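Local coordinates for protein oxidoreductase, 2OG-Fe(II) oxygenase family (PDB 6N1F) that probably acts as an iron-dependent oxidoreductase of the 2-oxoglutarate-Fe(II) oxygenase family, holding a single iron ion in a two-histidine, one-aspartate site, at residues Ala56-Ala59 / His60-Ala63; Ala194-Tyr197 / Gly198-Ile201. All blocks are in the same frame, centred on the assembly; numbering follows the deposited sequence.

Overall arrangement
The two contacts are both local, each within one continuous run of eight residues, and their centres lie about 12 Å apart. Contact 1 turns a loop into the start of helix 59-70. Contact 2 turns a loop into strand 200-204 of the large antiparallel sheet. Both are partly buried, but contact 1 lies farther from the centre of the chain and is rich in charge, with two carboxylates at a helix start. Contact 2 is held by two hydrogen bonds from Thr-199 to one carbonyl oxygen and by apolar packing. They meet directly: Leu-62 CD1 lies 3.5 Å from Gly-198 CA, and Phe-57 packs on Val-200.

Contact 1 of 2, residues Ala56-Ala59 / His60-Ala63; sequences AFDA and HELA
Glu-61 folds its side chain back over the backbone of Asp-58, and its carboxylate bonds the backbone N at the start of helix 59-70. Asp-58 occupies the N-cap position, but its own side chain makes no capping bond. The bond comes from the other direction, the half of a capping box in which the third residue after the N-cap reaches back. Asp-58 N donates to Glu-61 OE1 at 2.7 Å, with an N-H...O angle of 159°. OE1 receives it on its anti lone pair, the one turned away from OE2. Glu-61 CG stands beside its own backbone N (chi1 -61°) and the chain runs on extended, which brings the carboxylate back to the N-cap. Glu-61 OE1 also lies against Asp-58 CB at 3.4 Å.

The two side chains cross at a slant, with their carboxylate planes turned 28° from each other. Asp-58 OD2 and Glu-61 OE1 are 3.9 Å apart, a like-charge approach that nearby arginines probably ease. Asp-58 OD2 forms a salt bridge with Arg-121, and Glu-61 OE2 forms one with Arg-122; both arginines belong to helix 120-130. The His-60 ring lies alongside the Asp-58 side chain, with CE1 3.8 Å from Asp-58 CB. Glu-61 CG lies over one face of this ring, off toward its rim.

The buried side is apolar. Phe-57 and Leu-62 cross at about a right angle, and both also touch Ile-170 of strand 166-171. Leu-62 CD2 meets Phe-57 CB at 3.6 Å and approaches the ring obliquely. Backbone bonds then set the helix going. Asp-58 O takes a good bond from Leu-62 N at 3.0 Å and a weak one from Glu-61 N. One residue further on, Ala-63 N reaches Ala-59 O at 2.9 Å.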
loop_
_atom_site.group_PDB
_atom_site.type_symbol
_atom_site.label_atom_id
_atom_site.label_comp_id
_atom_site.label_asym_id
_atom_site.label_seq_id
_atom_site.Cartn_x
_atom_site.Cartn_y
_atom_site.Cartn_z
ATOM N N ALA A 56 11.556 -2.014 6.219
ATOM C CA ALA A 56 10.933 -0.694 6.325
ATOM C C ALA A 56 10.303 -0.455 7.695
ATOM O O ALA A 56 10.356 0.666 8.220
ATOM C CB ALA A 56 9.878 -0.519 5.233
ATOM N N PHE A 57 9.662 -1.477 8.263
ATOM C CA PHE A 57 9.019 -1.391 9.566
ATOM C C PHE A 57 9.470 -2.574 10.401
ATOM O O PHE A 57 9.394 -3.718 9.944
ATOM C CB PHE A 57 7.508 -1.401 9.422
ATOM C CG PHE A 57 6.982 -0.234 8.673
ATOM C CD1 PHE A 57 6.601 0.914 9.350
ATOM C CD2 PHE A 57 6.874 -0.265 7.297
ATOM C CE1 PHE A 57 6.111 2.011 8.663
ATOM C CE2 PHE A 57 6.387 0.832 6.603
ATOM C CZ PHE A 57 6.006 1.972 7.289
ATOM N N ASP A 58 9.967 -2.295 11.601
ATOM C CA ASP A 58 10.476 -3.351 12.454
ATOM C C ASP A 58 9.320 -4.248 12.890
ATOM O O ASP A 58 8.147 -3.890 12.759
ATOM C CB ASP A 58 11.224 -2.750 13.651
ATOM C CG ASP A 58 12.491 -1.991 13.233
ATOM O OD1 ASP A 58 13.009 -2.246 12.126
ATOM O OD2 ASP A 58 12.980 -1.141 14.013
ATOM N N ALA A 59 9.654 -5.454 13.362
ATOM C CA ALA A 59 8.592 -6.394 13.707
ATOM C C ALA A 59 7.775 -5.883 14.890
ATOM O O ALA A 59 6.541 -5.973 14.889
ATOM C CB ALA A 59 9.171 -7.777 14.007
ATOM N N HIS A 60 8.440 -5.330 15.910
ATOM C CA HIS A 60 7.666 -4.840 17.044
ATOM C C HIS A 60 6.786 -3.660 16.646
ATOM O O HIS A 60 5.735 -3.459 17.252
ATOM C CB HIS A 60 8.584 -4.486 18.220
ATOM C CG HIS A 60 9.390 -3.248 18.010
ATOM N ND1 HIS A 60 10.647 -3.269 17.445
ATOM C CD2 HIS A 60 9.126 -1.951 18.304
ATOM C CE1 HIS A 60 11.123 -2.036 17.394
ATOM N NE2 HIS A 60 10.223 -1.219 17.912
ATOM N N GLU A 61 7.180 -2.900 15.622
ATOM C CA GLU A 61 6.350 -1.803 15.133
ATOM C C GLU A 61 5.124 -2.325 14.398
ATOM O O GLU A 61 4.022 -1.778 14.541
ATOM C CB GLU A 61 7.167 -0.902 14.209
ATOM C CG GLU A 61 8.385 -0.251 14.880
ATOM C CD GLU A 61 9.191 0.605 13.916
ATOM O OE1 GLU A 61 9.529 0.110 12.820
ATOM O OE2 GLU A 61 9.465 1.784 14.235
ATOM N N LEU A 62 5.297 -3.368 13.588
ATOM C CA LEU A 62 4.139 -3.973 12.939
ATOM C C LEU A 62 3.210 -4.587 13.970
ATOM O O LEU A 62 1.989 -4.499 13.833
ATOM C CB LEU A 62 4.574 -5.018 11.915
ATOM C CG LEU A 62 5.222 -4.373 10.689
ATOM C CD1 LEU A 62 5.393 -5.376 9.570
ATOM C CD2 LEU A 62 4.420 -3.159 10.215
ATOM N N ALA A 63 3.774 -5.219 15.000
ATOM C CA ALA A 63 2.960 -5.708 16.108
ATOM C C ALA A 63 2.115 -4.589 16.717
ATOM O O ALA A 63 0.923 -4.778 16.978
ATOM C CB ALA A 63 3.856 -6.347 17.169
#

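Contact 2 of 2, residues Ala194-Tyr197 / Gly198-Ile201; sequences APAY and GTVI
The Tyr-197 ring has the backbone N of Gly-198 over one face, 3.2 Å from CG. With chi1 at 180° the ring leaves CB away from the Tyr-197 N, beside the peptide that follows. The ring lies at the corner of a type II beta turn from Ala-196 to Thr-199. Gly-198 takes the third place, at phi 84°, where a side chain would be jammed against the Tyr-197 carbonyl oxygen.

Ala-196 O is gripped twice by Thr-199. Thr-199 N bonds Ala-196 O at 3.0 Å, from above the carbonyl plane, and closes the turn. Thr-199 OG1 donates to Ala-196 O at 2.8 Å, in that plane and on a lone pair. Thr-199 OG1 also lies 3.5 Å from Pro-195 CB, whose other neighbour across the turn is Ile-201 CD1 at 4.1 Å.

This turn leads the chain from strand 191-193 into strand 200-204. Leu-62 of helix 59-70 packs on Tyr-197. Ile-201 packs on Met-50 of strand 48-51, with its side chain about 10 Å from the bound iron. Val-200 bonds to Leu-51 and Ile-201 to Val-169 through the backbone, so the strand enters the large antiparallel sheet, probably part of the family's double-stranded beta-helix core, between 48-51 and 166-171.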
loop_
_atom_site.group_PDB
_atom_site.type_symbol
_atom_site.label_atom_id
_atom_site.label_comp_id
_atom_site.label_asym_id
_atom_site.label_seq_id
_atom_site.Cartn_x
_atom_site.Cartn_y
_atom_site.Cartn_z
ATOM N N ALA A 194 3.825 -12.148 -4.491
ATOM C CA ALA A 194 3.211 -12.895 -3.402
ATOM C C ALA A 194 3.751 -12.363 -2.083
ATOM O O ALA A 194 4.938 -12.549 -1.797
ATOM C CB ALA A 194 3.521 -14.383 -3.535
ATOM N N PRO A 195 2.963 -11.697 -1.275
ATOM C CA PRO A 195 3.537 -11.034 -0.103
ATOM C C PRO A 195 3.382 -11.895 1.128
ATOM O O PRO A 195 2.421 -12.657 1.239
ATOM C CB PRO A 195 2.715 -9.745 -0.002
ATOM C CG PRO A 195 1.350 -10.191 -0.455
ATOM C CD PRO A 195 1.552 -11.327 -1.462
ATOM N N ALA A 196 4.330 -11.796 2.046
ATOM C CA ALA A 196 4.248 -12.480 3.322
ATOM C C ALA A 196 4.124 -11.441 4.425
ATOM O O ALA A 196 4.244 -10.232 4.197
ATOM C CB ALA A 196 5.468 -13.384 3.538
ATOM N N TYR A 197 3.864 -11.925 5.631
ATOM C CA TYR A 197 3.773 -11.034 6.778
ATOM C C TYR A 197 5.011 -10.161 6.866
ATOM O O TYR A 197 6.137 -10.644 6.738
ATOM C CB TYR A 197 3.622 -11.831 8.079
ATOM C CG TYR A 197 3.537 -10.907 9.276
ATOM C CD1 TYR A 197 2.358 -10.248 9.570
ATOM C CD2 TYR A 197 4.642 -10.665 10.081
ATOM C CE1 TYR A 197 2.265 -9.401 10.647
ATOM C CE2 TYR A 197 4.561 -9.815 11.172
ATOM C CZ TYR A 197 3.367 -9.184 11.444
ATOM O OH TYR A 197 3.266 -8.333 12.510
ATOM N N GLY A 198 4.806 -8.870 7.088
ATOM C CA GLY A 198 5.933 -7.994 7.269
ATOM C C GLY A 198 6.557 -7.464 5.999
ATOM O O GLY A 198 7.367 -6.533 6.081
ATOM N N THR A 199 6.231 -8.019 4.829
ATOM C CA THR A 199 6.725 -7.417 3.603
ATOM C C THR A 199 5.941 -6.150 3.283
ATOM O O THR A 199 4.831 -5.925 3.768
ATOM C CB THR A 199 6.637 -8.370 2.399
ATOM O OG1 THR A 199 5.263 -8.628 2.078
ATOM C CG2 THR A 199 7.375 -9.683 2.662
ATOM N N VAL A 200 6.544 -5.324 2.433
ATOM C CA VAL A 200 6.026 -4.018 2.057
ATOM C C VAL A 200 6.205 -3.874 0.554
ATOM O O VAL A 200 7.313 -4.051 0.033
ATOM C CB VAL A 200 6.763 -2.883 2.802
ATOM C CG1 VAL A 200 6.289 -1.531 2.323
ATOM C CG2 VAL A 200 6.583 -3.026 4.312
ATOM N N ILE A 201 5.123 -3.566 -0.147
ATOM C CA ILE A 201 5.164 -3.343 -1.585
ATOM C C ILE A 201 5.087 -1.838 -1.813
ATOM O O ILE A 201 4.309 -1.141 -1.150
ATOM C CB ILE A 201 4.028 -4.112 -2.302
ATOM C CG1 ILE A 201 4.236 -5.623 -2.125
ATOM C CG2 ILE A 201 3.948 -3.757 -3.817
ATOM C CD1 ILE A 201 3.054 -6.538 -2.562
#